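Local atomic coordinates of lipase-esterase related protein (Clostridium acetobutylicum, PDB entry 3E0X), a protein that is of unknown physiological function but has an alpha/beta-hydrolase fold and is probably a hydrolase of the lipase-esterase kind. Residues I97-A102 with K185-P190. Sequence-based numbering, arbitrary orientation.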
loop_
_atom_site.group_PDB
_atom_site.type_symbol
_atom_site.label_atom_id
_atom_site.label_comp_id
_atom_site.label_asym_id
_atom_site.label_seq_id
_atom_site.Cartn_x
_atom_site.Cartn_y
_atom_site.Cartn_z
ATOM N N ILE A 97 -3.853 -4.837 -2.244
ATOM C CA ILE A 97 -3.013 -6.046 -2.296
ATOM C C ILE A 97 -3.000 -6.743 -0.928
ATOM O O ILE A 97 -3.163 -7.983 -0.857
ATOM C CB ILE A 97 -1.579 -5.718 -2.781
ATOM C CG1 ILE A 97 -1.623 -5.276 -4.244
ATOM C CG2 ILE A 97 -0.668 -6.925 -2.591
ATOM C CD1 ILE A 97 -0.336 -4.581 -4.685
ATOM N N VAL A 98 -2.812 -5.972 0.151
ATOM C CA VAL A 98 -2.692 -6.623 1.462
ATOM C C VAL A 98 -4.033 -7.190 1.931
ATOM O O VAL A 98 -4.059 -8.213 2.633
ATOM C CB VAL A 98 -1.984 -5.774 2.548
ATOM C CG1 VAL A 98 -0.568 -5.445 2.073
ATOM C CG2 VAL A 98 -2.778 -4.473 2.850
ATOM N N LEU A 99 -5.146 -6.553 1.536
ATOM C CA LEU A 99 -6.452 -7.158 1.789
ATOM C C LEU A 99 -6.570 -8.491 1.027
ATOM O O LEU A 99 -7.076 -9.500 1.564
ATOM C CB LEU A 99 -7.550 -6.179 1.380
ATOM C CG LEU A 99 -7.623 -4.908 2.245
ATOM C CD1 LEU A 99 -8.528 -3.866 1.570
ATOM C CD2 LEU A 99 -8.106 -5.237 3.672
ATOM N N GLY A 100 -6.097 -8.517 -0.220
ATOM C CA GLY A 100 -6.128 -9.763 -0.990
ATOM C C GLY A 100 -5.252 -10.850 -0.365
ATOM O O GLY A 100 -5.598 -12.036 -0.360
ATOM N N VAL A 101 -4.099 -10.452 0.173
ATOM C CA VAL A 101 -3.208 -11.412 0.855
ATOM C C VAL A 101 -3.859 -11.959 2.126
ATOM O O VAL A 101 -3.749 -13.165 2.420
ATOM C CB VAL A 101 -1.815 -10.816 1.142
ATOM C CG1 VAL A 101 -0.956 -11.836 1.893
ATOM C CG2 VAL A 101 -1.160 -10.472 -0.189
ATOM N N ALA A 102 -4.557 -11.098 2.858
ATOM C CA ALA A 102 -5.277 -11.563 4.045
ATOM C C ALA A 102 -6.221 -12.709 3.657
ATOM O O ALA A 102 -6.364 -13.680 4.400
ATOM C CB ALA A 102 -6.068 -10.416 4.660
ATOM N N LYS A 185 -15.713 -9.670 3.994
ATOM C CA LYS A 185 -16.346 -10.372 5.115
ATOM C C LYS A 185 -15.667 -11.687 5.458
ATOM O O LYS A 185 -15.902 -12.231 6.548
ATOM C CB LYS A 185 -17.817 -10.639 4.807
ATOM C CG LYS A 185 -18.084 -11.575 3.637
ATOM C CD LYS A 185 -19.505 -12.141 3.712
ATOM C CE LYS A 185 -19.582 -13.451 2.974
ATOM N NZ LYS A 185 -20.842 -14.202 3.278
ATOM N N ASN A 186 -14.853 -12.199 4.542
ATOM C CA ASN A 186 -14.166 -13.474 4.744
ATOM C C ASN A 186 -12.794 -13.330 5.397
ATOM O O ASN A 186 -12.129 -14.326 5.643
ATOM C CB ASN A 186 -14.046 -14.214 3.401
ATOM C CG ASN A 186 -15.406 -14.569 2.808
ATOM O OD1 ASN A 186 -15.666 -14.346 1.616
ATOM N ND2 ASN A 186 -16.288 -15.092 3.641
ATOM N N ILE A 187 -12.371 -12.096 5.669
ATOM C CA ILE A 187 -11.090 -11.893 6.336
ATOM C C ILE A 187 -11.249 -12.193 7.825
ATOM O O ILE A 187 -12.082 -11.570 8.499
ATOM C CB ILE A 187 -10.559 -10.465 6.118
ATOM C CG1 ILE A 187 -10.166 -10.282 4.640
ATOM C CG2 ILE A 187 -9.364 -10.205 7.043
ATOM C CD1 ILE A 187 -9.817 -8.837 4.227
ATOM N N ASP A 188 -10.409 -13.107 8.322
ATOM C CA ASP A 188 -10.484 -13.625 9.705
ATOM C C ASP A 188 -9.682 -12.811 10.733
ATOM O O ASP A 188 -9.891 -12.921 11.941
ATOM C CB ASP A 188 -9.940 -15.074 9.773
ATOM C CG ASP A 188 -10.745 -16.082 8.952
ATOM O OD1 ASP A 188 -11.997 -16.032 8.950
ATOM O OD2 ASP A 188 -10.096 -16.974 8.353
ATOM N N ILE A 189 -8.707 -12.046 10.246
ATOM C CA ILE A 189 -7.750 -11.329 11.095
ATOM C C ILE A 189 -8.121 -9.859 11.200
ATOM O O ILE A 189 -8.947 -9.373 10.416
ATOM C CB ILE A 189 -6.312 -11.471 10.538
ATOM C CG1 ILE A 189 -6.253 -11.010 9.076
ATOM C CG2 ILE A 189 -5.804 -12.945 10.718
ATOM C CD1 ILE A 189 -4.825 -11.016 8.522
ATOM N N PRO A 190 -7.534 -9.143 12.183
ATOM C CA PRO A 190 -7.828 -7.694 12.326
ATOM C C PRO A 190 -7.294 -6.861 11.154
ATOM O O PRO A 190 -6.196 -7.099 10.628
ATOM C CB PRO A 190 -7.150 -7.307 13.642
ATOM C CG PRO A 190 -6.897 -8.665 14.377
ATOM C CD PRO A 190 -6.654 -9.656 13.256
HETATM O O HOH W 1 -7.906 -13.707 6.877
#
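With CG1 of Ile-187 turned anti to its own carbonyl carbon (chi1 -68°) and the chain extended beyond it (chi2 171°), CD1 reaches the last turn of helix 93-102 and touches Leu-99 and Ala-102, while CG2 is left to lie against Ala-102. In this alpha/beta-hydrolase fold helix 93-102 comes directly after strand 86-91, and the GxSxG sequence at their junction (Gly-90, Ser-92, Gly-94) is consistent with a nucleophile elbow; the far end of the helix is met here by the loop leading into strand 191-196. The side chains of Leu-99 and Ile-187 cross at about a right angle, CD2 of Leu-99 lying 4.0 Å from CD1 of Ile-187. The same CD1 also rests 3.9 Å from the carbonyl O of Leu-99, a van der Waals contact against the helix backbone. Ala-102 points its methyl toward the loop, where CB meets CG2 of Ile-187 at 4.1 Å and, from Ile-189, CD1 at 4.1 Å. Ile-189 holds CG1 between its backbone N and carbonyl carbon (chi1 55°), and the extended chain carries CD1 to Ala-102. Val-112 of strand 109-115 touches both Ala-102 and Ile-189, joining this apolar packing to the central sheet, and Leu-103 adds to the cover of Ile-187. No direct hydrogen bond links the two segments. Asp-188 forms a salt bridge through OD2 with Lys-105, a second tie between the loop and the chain just past the helix. The backbone of Asp-188 serves a different link: a water accepts from N of Asp-188 at 3.0 Å and donates to O of Ala-102 at 2.9 Å.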